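PDB 6VSS: arginase, mitochondrial from Medicago truncatula, which hydrolyses L-arginine to urea and L-ornithine and agmatine to urea and putrescine, using two manganese ions per subunit of a homohexamer. Local coordinates for residues Ala135-Ser139 with Pro165-Ala169; Ala177-Phe183 with Ala213-Val219; Lys262-Ile268 with Leu298-Asp304; Asp304-Val310 with Leu335-Lys341. One frame throughout, in Å; residues are numbered along the deposited sequence.

In the fold
From the N terminus, contact 1 closes first, laying helix 163-174 against helix 131-146 after the chain has passed through strand 151-157. Contact 2 follows, where strand 213-221 returns beside strand 178-183 by way of helix 203-209. Contact 3 closes a later crossover, past strand 238-241, bringing the end of helix 291-300 and its exit back to strand 264-269. It shares D304 with contact 4, which ties strand 305-311 to the C-terminal helix 323-339. All four run in series, none enclosing or crossing another. Contacts 2, 3 and 4 meet in one parallel sheet, in which strand 264-269 lies between 178-183 and 305-311; V166 and V167 of contact 1 pack on Y265 of the same sheet.

Contact 1 of 4, residues Ala135-Ser139 with Pro165-Ala169; sequences ANVIS and PVVRA
S139 and R168 join helix 131-146 to helix 163-174, which packs on the parallel sheet of the arginase alpha/beta fold; the short segments cross at -49° with their axes 8.5 Å apart. The tight part lies around S139. Its hydroxyl donates to the carbonyl oxygen of P165 (S139 OG to P165 O, 2.8 Å), and that oxygen also takes the helical N-H of A169, from the opposite face of its plane. With CG turned away from the backbone N (chi1 170°) and a bend at chi3, R168 brings the edge of its guanidinium to the same hydroxyl: S139 OG lies in the guanidinium plane, 3.0 Å from R168 NH2 and 3.2 Å from R168 NE. A leucine here removes both N-H donors, and the S139 hydroxyl, then held by P165 O alone among the contacts described, would probably be freer to turn. Nearby, A169 CB sits 3.4 Å from S139 O, while I138 CG2 lies 3.8 Å from P165 CB. V166 also touches Y265 of strand 264-269. The loose, solvent-exposed rim is N136, its amide plane 44° from the guanidinium; N136 OD1 lies 3.4 Å from R168 NH2, at too poor an angle to bond.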
loop_
_atom_site.group_PDB
_atom_site.type_symbol
_atom_site.label_atom_id
_atom_site.label_comp_id
_atom_site.label_asym_id
_atom_site.label_seq_id
_atom_site.Cartn_x
_atom_site.Cartn_y
_atom_site.Cartn_z
ATOM N N ALA B 135 -31.272 -10.715 15.817
ATOM C CA ALA B 135 -31.430 -11.880 14.921
ATOM C C ALA B 135 -32.881 -11.949 14.408
ATOM O O ALA B 135 -33.072 -12.167 13.207
ATOM C CB ALA B 135 -31.046 -13.116 15.670
ATOM N N ASN B 136 -33.845 -11.713 15.295
ATOM C CA ASN B 136 -35.282 -11.718 14.939
ATOM C C ASN B 136 -35.544 -10.648 13.879
ATOM O O ASN B 136 -36.264 -10.905 12.954
ATOM C CB ASN B 136 -36.148 -11.522 16.182
ATOM C CG ASN B 136 -36.400 -12.813 16.933
ATOM O OD1 ASN B 136 -36.078 -13.889 16.457
ATOM N ND2 ASN B 136 -36.967 -12.717 18.115
ATOM N N VAL B 137 -34.938 -9.478 14.037
ATOM C CA VAL B 137 -35.129 -8.353 13.084
ATOM C C VAL B 137 -34.516 -8.735 11.726
ATOM O O VAL B 137 -35.115 -8.388 10.685
ATOM C CB VAL B 137 -34.526 -7.044 13.634
ATOM C CG1 VAL B 137 -34.307 -6.050 12.512
ATOM C CG2 VAL B 137 -35.391 -6.442 14.738
ATOM N N ILE B 138 -33.395 -9.451 11.712
ATOM C CA ILE B 138 -32.765 -9.894 10.430
ATOM C C ILE B 138 -33.710 -10.893 9.736
ATOM O O ILE B 138 -33.926 -10.791 8.500
ATOM C CB ILE B 138 -31.377 -10.485 10.699
ATOM C CG1 ILE B 138 -30.373 -9.384 11.071
ATOM C CG2 ILE B 138 -30.901 -11.269 9.501
ATOM C CD1 ILE B 138 -29.141 -9.900 11.838
ATOM N N SER B 139 -34.302 -11.806 10.502
ATOM C CA SER B 139 -35.257 -12.825 9.971
ATOM C C SER B 139 -36.471 -12.115 9.351
ATOM O O SER B 139 -36.910 -12.527 8.254
ATOM C CB SER B 139 -35.711 -13.819 11.029
ATOM O OG SER B 139 -34.629 -14.618 11.485
ATOM N N PRO B 165 -29.963 -16.529 11.216
ATOM C CA PRO B 165 -31.261 -15.864 11.073
ATOM C C PRO B 165 -31.817 -15.797 9.640
ATOM O O PRO B 165 -33.058 -15.846 9.472
ATOM C CB PRO B 165 -31.027 -14.427 11.590
ATOM C CG PRO B 165 -29.525 -14.291 11.805
ATOM C CD PRO B 165 -29.018 -15.707 11.976
ATOM N N VAL B 166 -30.939 -15.714 8.635
ATOM C CA VAL B 166 -31.388 -15.742 7.216
ATOM C C VAL B 166 -31.965 -17.131 6.926
ATOM O O VAL B 166 -33.068 -17.225 6.400
ATOM C CB VAL B 166 -30.251 -15.402 6.246
ATOM C CG1 VAL B 166 -30.727 -15.395 4.813
ATOM C CG2 VAL B 166 -29.596 -14.104 6.642
ATOM N N VAL B 167 -31.236 -18.186 7.248
ATOM C CA VAL B 167 -31.665 -19.540 6.823
ATOM C C VAL B 167 -32.888 -19.943 7.666
ATOM O O VAL B 167 -33.794 -20.571 7.116
ATOM C CB VAL B 167 -30.493 -20.510 6.895
ATOM C CG1 VAL B 167 -30.958 -21.944 6.909
ATOM C CG2 VAL B 167 -29.499 -20.229 5.757
ATOM N N ARG B 168 -32.956 -19.524 8.924
ATOM C CA ARG B 168 -34.140 -19.785 9.778
ATOM C C ARG B 168 -35.382 -19.191 9.101
ATOM O O ARG B 168 -36.492 -19.831 9.097
ATOM C CB ARG B 168 -33.952 -19.199 11.181
ATOM C CG ARG B 168 -35.233 -19.234 12.004
ATOM C CD ARG B 168 -35.050 -18.597 13.370
ATOM N NE ARG B 168 -34.653 -17.189 13.344
ATOM C CZ ARG B 168 -34.188 -16.528 14.393
ATOM N NH1 ARG B 168 -34.073 -17.140 15.549
ATOM N NH2 ARG B 168 -33.845 -15.259 14.305
ATOM N N ALA B 169 -35.236 -17.957 8.627
ATOM C CA ALA B 169 -36.314 -17.162 8.009
ATOM C C ALA B 169 -36.729 -17.823 6.692
ATOM O O ALA B 169 -37.961 -17.931 6.458
ATOM C CB ALA B 169 -35.837 -15.771 7.792
#

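Contact 2 of 4, residues Ala177-Phe183 with Ala213-Val219; sequences AVDILHF and ARRLVQV
D179 and R214 form a side-on salt bridge at the start of two parallel strands, 178-183 and 213-221, joined as a beta-alpha-beta unit through helix 203-209. Carboxylate and guanidinium are nearly coplanar, 8° apart: R214 NE meets the syn lone pair of D179 OD1 at 3.0 Å, and R214 NH2 that of D179 OD2 at 2.8 Å. D179 OD1 also receives the R215 N-H from above the carboxylate plane, while G258 N bonds OD2. This grip sits at a beta bulge between V178 and I180. Beyond it the pairing is regular, V217 N bonding I180 O at 2.7 Å. On one face I180 CD1 packs against A213 CB at 3.7 Å; on the other, F183 lies alongside V219 and L181 CD1 meets V219 CG2, with I297 of helix 291-300 packing on all three. H182, second shell to the manganese site, bonds the ligand D184 through NE2. Q218, its OE1 held by T239, donates from NE2 to H182 ND1 at 3.0 Å, close to the ring plane.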
loop_
_atom_site.group_PDB
_atom_site.type_symbol
_atom_site.label_atom_id
_atom_site.label_comp_id
_atom_site.label_asym_id
_atom_site.label_seq_id
_atom_site.Cartn_x
_atom_site.Cartn_y
_atom_site.Cartn_z
ATOM N N ALA B 177 -37.286 -27.820 5.436
ATOM C CA ALA B 177 -35.813 -27.847 5.419
ATOM C C ALA B 177 -35.323 -27.400 4.036
ATOM O O ALA B 177 -36.086 -27.477 3.058
ATOM C CB ALA B 177 -35.327 -29.209 5.773
ATOM N N VAL B 178 -34.111 -26.893 3.963
ATOM C CA VAL B 178 -33.466 -26.573 2.674
ATOM C C VAL B 178 -32.189 -27.392 2.673
ATOM O O VAL B 178 -31.782 -27.844 3.769
ATOM C CB VAL B 178 -33.214 -25.047 2.528
ATOM C CG1 VAL B 178 -34.509 -24.282 2.571
ATOM C CG2 VAL B 178 -32.277 -24.496 3.584
ATOM N N ASP B 179 -31.580 -27.601 1.512
ATOM C CA ASP B 179 -30.186 -28.114 1.437
ATOM C C ASP B 179 -29.305 -26.884 1.320
ATOM O O ASP B 179 -29.762 -25.962 0.697
ATOM C CB ASP B 179 -29.975 -29.081 0.271
ATOM C CG ASP B 179 -30.646 -30.454 0.393
ATOM O OD1 ASP B 179 -30.977 -30.875 1.531
ATOM O OD2 ASP B 179 -30.796 -31.121 -0.661
ATOM N N ILE B 180 -28.087 -26.920 1.861
ATOM C CA ILE B 180 -27.149 -25.774 1.816
ATOM C C ILE B 180 -25.845 -26.172 1.143
ATOM O O ILE B 180 -25.281 -27.215 1.432
ATOM C CB ILE B 180 -26.900 -25.189 3.207
ATOM C CG1 ILE B 180 -28.199 -24.755 3.890
ATOM C CG2 ILE B 180 -25.853 -24.072 3.122
ATOM C CD1 ILE B 180 -27.987 -24.226 5.260
ATOM N N LEU B 181 -25.404 -25.314 0.256
ATOM C CA LEU B 181 -24.065 -25.358 -0.336
ATOM C C LEU B 181 -23.353 -24.182 0.293
ATOM O O LEU B 181 -23.890 -23.069 0.175
ATOM C CB LEU B 181 -24.148 -25.170 -1.846
ATOM C CG LEU B 181 -22.782 -24.995 -2.501
ATOM C CD1 LEU B 181 -21.879 -26.171 -2.190
ATOM C CD2 LEU B 181 -22.982 -24.810 -4.007
ATOM N N HIS B 182 -22.273 -24.463 1.022
ATOM C CA HIS B 182 -21.602 -23.501 1.912
ATOM C C HIS B 182 -20.142 -23.492 1.496
ATOM O O HIS B 182 -19.488 -24.548 1.620
ATOM C CB HIS B 182 -21.890 -23.887 3.354
ATOM C CG HIS B 182 -20.993 -23.257 4.378
ATOM N ND1 HIS B 182 -20.587 -23.940 5.519
ATOM C CD2 HIS B 182 -20.495 -22.007 4.481
ATOM C CE1 HIS B 182 -19.886 -23.118 6.278
ATOM N NE2 HIS B 182 -19.795 -21.934 5.643
ATOM N N PHE B 183 -19.659 -22.367 0.999
ATOM C CA PHE B 183 -18.222 -22.126 0.707
ATOM C C PHE B 183 -17.592 -21.424 1.900
ATOM O O PHE B 183 -18.063 -20.383 2.317
ATOM C CB PHE B 183 -18.044 -21.305 -0.562
ATOM C CG PHE B 183 -18.576 -21.976 -1.801
ATOM C CD1 PHE B 183 -19.878 -21.748 -2.229
ATOM C CD2 PHE B 183 -17.757 -22.739 -2.617
ATOM C CE1 PHE B 183 -20.373 -22.310 -3.399
ATOM C CE2 PHE B 183 -18.263 -23.333 -3.777
ATOM C CZ PHE B 183 -19.570 -23.132 -4.142
ATOM N N ALA B 213 -31.893 -27.114 8.070
ATOM C CA ALA B 213 -31.192 -27.645 6.877
ATOM C C ALA B 213 -31.126 -29.171 6.958
ATOM O O ALA B 213 -31.065 -29.689 8.086
ATOM C CB ALA B 213 -29.827 -27.035 6.756
ATOM N N ARG B 214 -31.183 -29.849 5.808
ATOM C CA ARG B 214 -31.001 -31.323 5.719
ATOM C C ARG B 214 -29.549 -31.602 5.326
ATOM O O ARG B 214 -28.769 -31.875 6.197
ATOM C CB ARG B 214 -32.015 -31.905 4.743
ATOM C CG ARG B 214 -31.886 -33.405 4.521
ATOM C CD ARG B 214 -32.927 -33.852 3.517
ATOM N NE ARG B 214 -32.617 -33.279 2.217
ATOM C CZ ARG B 214 -32.910 -33.828 1.062
ATOM N NH1 ARG B 214 -33.560 -34.982 1.024
ATOM N NH2 ARG B 214 -32.555 -33.209 -0.052
ATOM N N ARG B 215 -29.201 -31.454 4.060
ATOM C CA ARG B 215 -27.810 -31.524 3.597
ATOM C C ARG B 215 -27.136 -30.170 3.816
ATOM O O ARG B 215 -27.809 -29.109 3.800
ATOM C CB ARG B 215 -27.801 -31.964 2.141
ATOM C CG ARG B 215 -28.403 -33.354 1.954
ATOM C CD ARG B 215 -28.248 -33.842 0.535
ATOM N NE ARG B 215 -26.852 -33.956 0.169
ATOM C CZ ARG B 215 -26.399 -33.938 -1.077
ATOM N NH1 ARG B 215 -27.220 -33.812 -2.110
ATOM N NH2 ARG B 215 -25.109 -34.062 -1.292
ATOM N N LEU B 216 -25.878 -30.235 4.193
ATOM C CA LEU B 216 -24.987 -29.066 4.289
ATOM C C LEU B 216 -23.711 -29.492 3.590
ATOM O O LEU B 216 -22.983 -30.315 4.134
ATOM C CB LEU B 216 -24.745 -28.728 5.753
ATOM C CG LEU B 216 -23.595 -27.762 6.049
ATOM C CD1 LEU B 216 -23.677 -26.503 5.202
ATOM C CD2 LEU B 216 -23.612 -27.427 7.540
ATOM N N VAL B 217 -23.480 -28.995 2.409
ATOM C CA VAL B 217 -22.294 -29.393 1.607
ATOM C C VAL B 217 -21.283 -28.272 1.732
ATOM O O VAL B 217 -21.643 -27.179 1.317
ATOM C CB VAL B 217 -22.703 -29.630 0.158
ATOM C CG1 VAL B 217 -21.524 -30.064 -0.685
ATOM C CG2 VAL B 217 -23.841 -30.621 0.097
ATOM N N GLN B 218 -20.138 -28.535 2.365
ATOM C CA GLN B 218 -19.150 -27.489 2.704
ATOM C C GLN B 218 -17.994 -27.653 1.743
ATOM O O GLN B 218 -17.486 -28.780 1.609
ATOM C CB GLN B 218 -18.675 -27.609 4.152
ATOM C CG GLN B 218 -19.827 -27.688 5.149
ATOM C CD GLN B 218 -19.384 -27.390 6.568
ATOM O OE1 GLN B 218 -18.528 -28.075 7.141
ATOM N NE2 GLN B 218 -19.927 -26.328 7.135
ATOM N N VAL B 219 -17.506 -26.578 1.186
ATOM C CA VAL B 219 -16.395 -26.625 0.194
ATOM C C VAL B 219 -15.374 -25.532 0.514
ATOM O O VAL B 219 -15.773 -24.407 0.739
ATOM C CB VAL B 219 -16.979 -26.489 -1.221
ATOM C CG1 VAL B 219 -15.904 -26.480 -2.301
ATOM C CG2 VAL B 219 -17.991 -27.569 -1.487
#

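Contact 3 of 4, residues Lys262-Ile268 with Leu298-Asp304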
loop_
_atom_site.group_PDB
_atom_site.type_symbol
_atom_site.label_atom_id
_atom_site.label_comp_id
_atom_site.label_asym_id
_atom_site.label_seq_id
_atom_site.Cartn_x
_atom_site.Cartn_y
_atom_site.Cartn_z
ATOM N N LYS B 262 -37.449 -28.079 0.586
ATOM C CA LYS B 262 -38.124 -26.861 0.091
ATOM C C LYS B 262 -37.210 -26.128 -0.891
ATOM O O LYS B 262 -37.680 -25.199 -1.561
ATOM C CB LYS B 262 -38.545 -26.038 1.305
ATOM C CG LYS B 262 -39.517 -26.746 2.232
ATOM C CD LYS B 262 -40.757 -27.181 1.469
ATOM C CE LYS B 262 -41.791 -27.925 2.290
ATOM N NZ LYS B 262 -42.689 -28.708 1.404
ATOM N N GLY B 263 -35.943 -26.513 -0.992
ATOM C CA GLY B 263 -35.033 -25.929 -1.986
ATOM C C GLY B 263 -33.624 -25.803 -1.443
ATOM O O GLY B 263 -33.295 -26.492 -0.426
ATOM N N VAL B 264 -32.838 -24.955 -2.123
ATOM C CA VAL B 264 -31.365 -24.860 -1.958
ATOM C C VAL B 264 -30.999 -23.434 -1.532
ATOM O O VAL B 264 -31.393 -22.463 -2.235
ATOM C CB VAL B 264 -30.612 -25.281 -3.238
ATOM C CG1 VAL B 264 -29.100 -25.227 -3.023
ATOM C CG2 VAL B 264 -31.023 -26.698 -3.691
ATOM N N TYR B 265 -30.212 -23.322 -0.463
ATOM C CA TYR B 265 -29.611 -22.035 -0.003
ATOM C C TYR B 265 -28.094 -22.068 -0.230
ATOM O O TYR B 265 -27.472 -23.122 0.122
ATOM C CB TYR B 265 -29.941 -21.823 1.467
ATOM C CG TYR B 265 -29.454 -20.504 1.983
ATOM C CD1 TYR B 265 -28.176 -20.346 2.519
ATOM C CD2 TYR B 265 -30.280 -19.401 1.912
ATOM C CE1 TYR B 265 -27.758 -19.113 3.008
ATOM C CE2 TYR B 265 -29.891 -18.188 2.442
ATOM C CZ TYR B 265 -28.616 -18.032 2.946
ATOM O OH TYR B 265 -28.275 -16.801 3.401
ATOM N N VAL B 266 -27.530 -21.000 -0.799
ATOM C CA VAL B 266 -26.079 -20.941 -1.152
ATOM C C VAL B 266 -25.385 -19.861 -0.329
ATOM O O VAL B 266 -25.659 -18.702 -0.528
ATOM C CB VAL B 266 -25.829 -20.725 -2.648
ATOM C CG1 VAL B 266 -24.327 -20.717 -2.924
ATOM C CG2 VAL B 266 -26.506 -21.802 -3.501
ATOM N N SER B 267 -24.519 -20.251 0.592
ATOM C CA SER B 267 -23.802 -19.328 1.499
ATOM C C SER B 267 -22.342 -19.250 1.038
ATOM O O SER B 267 -21.634 -20.291 1.059
ATOM C CB SER B 267 -23.926 -19.812 2.891
ATOM O OG SER B 267 -23.153 -18.996 3.770
ATOM N N ILE B 268 -21.894 -18.107 0.583
ATOM C CA ILE B 268 -20.475 -17.938 0.143
ATOM C C ILE B 268 -19.712 -17.090 1.174
ATOM O O ILE B 268 -19.955 -15.830 1.252
ATOM C CB ILE B 268 -20.409 -17.358 -1.272
ATOM C CG1 ILE B 268 -21.463 -18.027 -2.177
ATOM C CG2 ILE B 268 -18.967 -17.472 -1.777
ATOM C CD1 ILE B 268 -21.399 -17.700 -3.638
ATOM N N LEU B 298 -20.802 -23.695 -9.056
ATOM C CA LEU B 298 -22.057 -22.915 -8.987
ATOM C C LEU B 298 -22.760 -23.007 -10.338
ATOM O O LEU B 298 -24.012 -23.214 -10.379
ATOM C CB LEU B 298 -21.669 -21.485 -8.599
ATOM C CG LEU B 298 -22.792 -20.588 -8.134
ATOM C CD1 LEU B 298 -23.609 -21.240 -7.022
ATOM C CD2 LEU B 298 -22.203 -19.274 -7.685
ATOM N N GLN B 299 -21.964 -22.945 -11.405
ATOM C CA GLN B 299 -22.437 -23.044 -12.797
ATOM C C GLN B 299 -23.028 -24.438 -12.998
ATOM O O GLN B 299 -24.052 -24.551 -13.656
ATOM C CB GLN B 299 -21.313 -22.649 -13.777
ATOM C CG GLN B 299 -21.043 -21.139 -13.739
ATOM C CD GLN B 299 -19.882 -20.634 -14.577
ATOM O OE1 GLN B 299 -19.071 -21.415 -15.084
ATOM N NE2 GLN B 299 -19.790 -19.316 -14.737
ATOM N N ASN B 300 -22.485 -25.452 -12.359
ATOM C CA ASN B 300 -22.918 -26.852 -12.555
ATOM C C ASN B 300 -24.054 -27.206 -11.588
ATOM O O ASN B 300 -24.714 -28.182 -11.837
ATOM C CB ASN B 300 -21.729 -27.802 -12.408
ATOM C CG ASN B 300 -20.897 -27.903 -13.671
ATOM O OD1 ASN B 300 -21.374 -28.407 -14.688
ATOM N ND2 ASN B 300 -19.661 -27.450 -13.624
ATOM N N LEU B 301 -24.323 -26.415 -10.556
ATOM C CA LEU B 301 -25.235 -26.842 -9.452
ATOM C C LEU B 301 -26.671 -26.969 -9.960
ATOM O O LEU B 301 -27.121 -26.056 -10.625
ATOM C CB LEU B 301 -25.207 -25.833 -8.305
ATOM C CG LEU B 301 -26.227 -26.100 -7.201
ATOM C CD1 LEU B 301 -25.792 -27.281 -6.371
ATOM C CD2 LEU B 301 -26.400 -24.875 -6.310
ATOM N N GLN B 302 -27.344 -28.069 -9.616
ATOM C CA GLN B 302 -28.784 -28.287 -9.869
ATOM C C GLN B 302 -29.543 -28.158 -8.554
ATOM O O GLN B 302 -29.064 -28.600 -7.501
ATOM C CB GLN B 302 -28.992 -29.665 -10.528
ATOM C CG GLN B 302 -28.289 -29.728 -11.880
ATOM C CD GLN B 302 -28.402 -31.014 -12.652
ATOM O OE1 GLN B 302 -28.242 -32.113 -12.126
ATOM N NE2 GLN B 302 -28.636 -30.859 -13.938
ATOM N N GLY B 303 -30.740 -27.630 -8.641
ATOM C CA GLY B 303 -31.623 -27.415 -7.488
ATOM C C GLY B 303 -32.286 -26.057 -7.607
ATOM O O GLY B 303 -31.789 -25.153 -8.317
ATOM N N ASP B 304 -33.425 -25.932 -6.963
ATOM C CA ASP B 304 -34.177 -24.673 -6.870
ATOM C C ASP B 304 -33.493 -23.826 -5.797
ATOM O O ASP B 304 -33.750 -24.059 -4.605
ATOM C CB ASP B 304 -35.629 -25.041 -6.559
ATOM C CG ASP B 304 -36.523 -23.846 -6.450
ATOM O OD1 ASP B 304 -36.116 -22.805 -6.998
ATOM O OD2 ASP B 304 -37.570 -23.961 -5.742
#
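G263 opens the contact where the chain enters strand 264-269, its CA 3.5 Å from D304 O. Its backbone angles would press a side chain against the preceding carbonyl, and a CB would also run into D304 O, so glycine suits the place on both counts. The next residue makes the one hydrogen bond between the segments: V264 N donates to D304 O at 2.8 Å. V264 CB touches the same oxygen, while its CG2 methyl lies 3.9 Å from G303 CA, a second glycine where a CB would strike that methyl. Further along, V266 divides its two branches between two leucines. With CG1 anti to the backbone N (chi1 -178°), that methyl crosses to L298 CD1 at 4.2 Å, whereas CG2 meets L301 CD2 tip to tip at the same distance. L301, the first residue beyond the helix, thus reaches back to the strand with its CD2, and it also touches L181 of the neighbouring strand. I268 ends the row more loosely, its CD1 4.4 Å from L298 CD2. Y265 and S267 belong to the other face, where the S267 hydroxyl bonds D309 and the manganese ligand H160. The arrangement is the return half of a beta-alpha-beta crossover, strand 264-269, helix 291-300 and strand 305-311, in an arginase sheet whose strand 264-269 leads to the manganese ligands D269 and D271.

Contact 4 of 4, residues Asp304-Val310 with Leu335-Lys341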
loop_
_atom_site.group_PDB
_atom_site.type_symbol
_atom_site.label_atom_id
_atom_site.label_comp_id
_atom_site.label_asym_id
_atom_site.label_seq_id
_atom_site.Cartn_x
_atom_site.Cartn_y
_atom_site.Cartn_z
ATOM N N ASP B 304 -33.425 -25.932 -6.963
ATOM C CA ASP B 304 -34.177 -24.673 -6.870
ATOM C C ASP B 304 -33.493 -23.826 -5.797
ATOM O O ASP B 304 -33.750 -24.059 -4.605
ATOM C CB ASP B 304 -35.629 -25.041 -6.559
ATOM C CG ASP B 304 -36.523 -23.846 -6.450
ATOM O OD1 ASP B 304 -36.116 -22.805 -6.998
ATOM O OD2 ASP B 304 -37.570 -23.961 -5.742
ATOM N N ILE B 305 -32.675 -22.852 -6.202
ATOM C CA ILE B 305 -32.064 -21.850 -5.283
ATOM C C ILE B 305 -33.125 -20.848 -4.798
ATOM O O ILE B 305 -33.659 -20.023 -5.602
ATOM C CB ILE B 305 -30.844 -21.169 -5.915
ATOM C CG1 ILE B 305 -29.884 -22.207 -6.488
ATOM C CG2 ILE B 305 -30.164 -20.283 -4.885
ATOM C CD1 ILE B 305 -28.892 -21.627 -7.449
ATOM N N VAL B 306 -33.397 -20.926 -3.492
ATOM C CA VAL B 306 -34.420 -20.113 -2.775
ATOM C C VAL B 306 -33.784 -18.933 -2.020
ATOM O O VAL B 306 -34.472 -17.934 -1.731
ATOM C CB VAL B 306 -35.285 -20.986 -1.856
ATOM C CG1 VAL B 306 -35.930 -22.065 -2.680
ATOM C CG2 VAL B 306 -34.525 -21.600 -0.711
ATOM N N GLY B 307 -32.499 -19.007 -1.688
ATOM C CA GLY B 307 -31.802 -17.862 -1.099
ATOM C C GLY B 307 -30.309 -18.046 -1.142
ATOM O O GLY B 307 -29.846 -19.135 -1.462
ATOM N N GLY B 308 -29.575 -17.032 -0.682
ATOM C CA GLY B 308 -28.117 -17.110 -0.678
ATOM C C GLY B 308 -27.521 -15.936 0.060
ATOM O O GLY B 308 -28.232 -15.016 0.421
ATOM N N ASP B 309 -26.233 -16.000 0.314
ATOM C CA ASP B 309 -25.539 -14.893 0.995
ATOM C C ASP B 309 -24.085 -14.856 0.521
ATOM O O ASP B 309 -23.546 -15.849 -0.038
ATOM C CB ASP B 309 -25.782 -14.944 2.500
ATOM C CG ASP B 309 -25.177 -16.144 3.162
ATOM O OD1 ASP B 309 -23.952 -16.355 2.946
ATOM O OD2 ASP B 309 -25.913 -16.822 3.940
ATOM N N VAL B 310 -23.525 -13.679 0.591
ATOM C CA VAL B 310 -22.083 -13.435 0.390
ATOM C C VAL B 310 -21.584 -12.648 1.596
ATOM O O VAL B 310 -22.069 -11.549 1.767
ATOM C CB VAL B 310 -21.809 -12.730 -0.935
ATOM C CG1 VAL B 310 -20.305 -12.531 -1.115
ATOM C CG2 VAL B 310 -22.391 -13.537 -2.083
ATOM N N LEU B 335 -24.069 -15.634 -8.459
ATOM C CA LEU B 335 -25.143 -16.215 -7.612
ATOM C C LEU B 335 -26.499 -15.718 -8.103
ATOM O O LEU B 335 -27.405 -16.566 -8.237
ATOM C CB LEU B 335 -24.905 -15.899 -6.129
ATOM C CG LEU B 335 -26.014 -16.345 -5.147
ATOM C CD1 LEU B 335 -26.431 -17.773 -5.388
ATOM C CD2 LEU B 335 -25.531 -16.216 -3.702
ATOM N N ALA B 336 -26.671 -14.397 -8.324
ATOM C CA ALA B 336 -27.920 -13.813 -8.872
ATOM C C ALA B 336 -28.293 -14.484 -10.220
ATOM O O ALA B 336 -29.456 -14.827 -10.392
ATOM C CB ALA B 336 -27.840 -12.314 -9.002
ATOM N N ALA B 337 -27.337 -14.638 -11.145
ATOM C CA ALA B 337 -27.512 -15.276 -12.467
ATOM C C ALA B 337 -28.116 -16.676 -12.294
ATOM O O ALA B 337 -28.949 -17.076 -13.137
ATOM C CB ALA B 337 -26.197 -15.306 -13.225
ATOM N N LYS B 338 -27.688 -17.438 -11.294
ATOM C CA LYS B 338 -28.260 -18.767 -11.009
ATOM C C LYS B 338 -29.614 -18.666 -10.297
ATOM O O LYS B 338 -30.481 -19.527 -10.528
ATOM C CB LYS B 338 -27.283 -19.575 -10.149
ATOM C CG LYS B 338 -26.083 -20.102 -10.926
ATOM C CD LYS B 338 -26.443 -21.225 -11.891
ATOM C CE LYS B 338 -26.750 -22.525 -11.178
ATOM N NZ LYS B 338 -26.407 -23.674 -12.053
ATOM N N MET B 339 -29.781 -17.762 -9.345
ATOM C CA MET B 339 -31.008 -17.799 -8.523
ATOM C C MET B 339 -32.167 -17.124 -9.302
ATOM O O MET B 339 -33.330 -17.524 -9.168
ATOM C CB MET B 339 -30.762 -17.112 -7.177
ATOM C CG MET B 339 -32.031 -16.938 -6.389
ATOM S SD MET B 339 -31.714 -16.688 -4.648
ATOM C CE MET B 339 -31.229 -14.981 -4.605
ATOM N N SER B 340 -31.864 -16.113 -10.108
ATOM C CA SER B 340 -32.847 -15.442 -10.977
ATOM C C SER B 340 -33.291 -16.366 -12.106
ATOM O O SER B 340 -32.503 -17.152 -12.610
ATOM C CB SER B 340 -32.335 -14.139 -11.473
ATOM O OG SER B 340 -32.251 -13.238 -10.375
ATOM N N LYS B 341 -34.523 -16.173 -12.534
ATOM C CA LYS B 341 -35.280 -17.159 -13.350
ATOM C C LYS B 341 -36.499 -16.450 -13.931
ATOM O O LYS B 341 -36.922 -15.414 -13.385
ATOM C CB LYS B 341 -35.771 -18.302 -12.457
ATOM C CG LYS B 341 -34.968 -19.562 -12.484
ATOM C CD LYS B 341 -35.182 -20.381 -11.258
ATOM C CE LYS B 341 -36.615 -20.514 -10.791
ATOM N NZ LYS B 341 -36.628 -21.293 -9.533
ATOM O OXT LYS B 341 -36.957 -17.013 -14.921
HETATM O O HOH W 1 -33.973 -19.978 -8.143
#
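I305 lies across the last turn of helix 323-339, its CD1 3.8 Å from K338 CB and its CG2 3.9 Å from M339 SD. CG2 stands anti to the backbone N and CG1 beside it (chi1 -50°), which spreads the two branches over these neighbouring helix residues. Helix segment 335-339 runs at 156° to strand segment 305-310. M339 brings SD to 3.7 Å from G307 CA, and one turn earlier L335 CD2 comes to 4.1 Å from G308 CA; a CB on G308 would run into that methyl. An alanine in place of I305 would probably open a gap beside K338 and M339 and leave the methionine side chain freer to turn. Past the C-terminal end of the helix the contact turns polar. K341 NZ makes a salt bridge with D304 OD1 at 3.0 Å, the two side chains crossing at about a right angle, and R152 is a second basic partner of that oxygen. A water donates to I305 O at 2.6 Å and to M339 O, with a weak bond from K341 NZ. The contact thus pairs apolar packing of I305, M339 and L335 with a polar margin at D304, which, between two basic groups, is likely to stay ionised and hold the C-terminal lysine.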